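PDB 3MKV: putative amidohydrolase from Unidentified, which probably acts as a zinc-dependent prolidase of the amidohydrolase superfamily, hydrolysing dipeptides that carry a C-terminal proline. Local coordinates for residues K116-V119 against L123-G126. Residues are numbered along the deposited sequence; the frame is centred on the assembly and turned at random.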
loop_
_atom_site.group_PDB
_atom_site.type_symbol
_atom_site.label_atom_id
_atom_site.label_comp_id
_atom_site.label_asym_id
_atom_site.label_seq_id
_atom_site.Cartn_x
_atom_site.Cartn_y
_atom_site.Cartn_z
ATOM N N LYS A 116 -28.548 -11.331 -14.947
ATOM C CA LYS A 116 -29.960 -11.274 -14.613
ATOM C C LYS A 116 -30.658 -10.169 -15.394
ATOM O O LYS A 116 -31.763 -10.368 -15.898
ATOM C CB LYS A 116 -30.159 -11.061 -13.111
ATOM C CG LYS A 116 -31.613 -10.852 -12.724
ATOM C CD LYS A 116 -31.743 -10.136 -11.391
ATOM C CE LYS A 116 -31.588 -11.091 -10.221
ATOM N NZ LYS A 116 -32.736 -12.035 -10.138
ATOM N N GLN A 117 -30.017 -9.001 -15.491
ATOM C CA GLN A 117 -30.641 -7.876 -16.180
ATOM C C GLN A 117 -30.639 -8.115 -17.689
ATOM O O GLN A 117 -31.642 -7.884 -18.351
ATOM C CB GLN A 117 -29.972 -6.549 -15.804
ATOM C CG GLN A 117 -29.112 -5.929 -16.891
ATOM C CD GLN A 117 -29.876 -4.922 -17.738
ATOM O OE1 GLN A 117 -30.712 -4.170 -17.228
ATOM N NE2 GLN A 117 -29.585 -4.900 -19.037
ATOM N N ALA A 118 -29.524 -8.601 -18.215
ATOM C CA ALA A 118 -29.407 -8.933 -19.628
ATOM C C ALA A 118 -30.585 -9.794 -20.136
ATOM O O ALA A 118 -31.172 -9.506 -21.187
ATOM C CB ALA A 118 -28.095 -9.636 -19.863
ATOM N N VAL A 119 -30.917 -10.850 -19.393
ATOM C CA VAL A 119 -32.079 -11.672 -19.712
ATOM C C VAL A 119 -33.398 -10.912 -19.562
ATOM O O VAL A 119 -34.258 -10.971 -20.439
ATOM C CB VAL A 119 -32.181 -12.943 -18.823
ATOM C CG1 VAL A 119 -33.460 -13.690 -19.138
ATOM C CG2 VAL A 119 -30.990 -13.853 -19.023
ATOM N N LEU A 123 -32.064 -8.597 -23.799
ATOM C CA LEU A 123 -30.803 -8.487 -24.517
ATOM C C LEU A 123 -30.278 -9.869 -24.920
ATOM O O LEU A 123 -29.631 -10.020 -25.958
ATOM C CB LEU A 123 -29.776 -7.711 -23.687
ATOM C CG LEU A 123 -28.371 -7.476 -24.269
ATOM C CD1 LEU A 123 -28.411 -6.669 -25.581
ATOM C CD2 LEU A 123 -27.466 -6.792 -23.237
ATOM N N VAL A 124 -30.546 -10.875 -24.091
ATOM C CA VAL A 124 -30.283 -12.263 -24.457
ATOM C C VAL A 124 -31.511 -13.092 -24.104
ATOM O O VAL A 124 -32.400 -12.612 -23.407
ATOM C CB VAL A 124 -29.057 -12.867 -23.723
ATOM C CG1 VAL A 124 -27.923 -11.876 -23.650
ATOM C CG2 VAL A 124 -29.446 -13.360 -22.334
ATOM N N GLU A 125 -31.560 -14.329 -24.586
ATOM C CA GLU A 125 -32.640 -15.238 -24.219
ATOM C C GLU A 125 -32.126 -16.317 -23.282
ATOM O O GLU A 125 -31.049 -16.879 -23.494
ATOM C CB GLU A 125 -33.244 -15.907 -25.451
ATOM C CG GLU A 125 -34.088 -15.001 -26.324
ATOM C CD GLU A 125 -34.467 -15.677 -27.627
ATOM O OE1 GLU A 125 -33.913 -16.763 -27.908
ATOM O OE2 GLU A 125 -35.314 -15.132 -28.367
ATOM N N GLY A 126 -32.897 -16.607 -22.245
ATOM C CA GLY A 126 -32.533 -17.670 -21.335
ATOM C C GLY A 126 -33.527 -17.801 -20.211
ATOM O O GLY A 126 -34.557 -17.127 -20.190
#
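V119 and V124 meet through one methyl each, CG2 of V119 lying 3.7 Å from CG2 of V124, with the two side chains crossing at about a right angle. In V124, chi1 of -41° sets CG2 between the backbone N and the carbonyl carbon, and this branch bears on V119, while CG1 turns to A118, whose CB it approaches at 4.4 Å. The V119 branches are likewise divided: CG1, anti to the backbone N (chi1 176°), passes 3.8 Å from G126 O, and CG2 is left for the valine contact. Both valines also touch M94 of helix 83-99 in the same chain.

The backbone joins the two segments at A118 O. V124 N donates a hydrogen bond to it over 3.3 Å, arriving from above the carbonyl plane and 55° out of it, away from a lone-pair direction. L123 N lies 2.9 Å from the same oxygen, and L123 CB also lies against it, 3.4 Å from A118 O. The leucine's CD2 just reaches the methyl of A118. L88 of a second subunit rests on A118, L123 and V124, which places this patch at a subunit interface.

G126 O accepts a hydrogen bond from K406. The contact thus turns the chain aside just after helix 113-120, at the helix-to-strand turn of a beta-alpha-beta crossover in which this helix links the parallel strands 102-107 and 128-131, the repeating unit of the TIM-barrel fold of the amidohydrolase family.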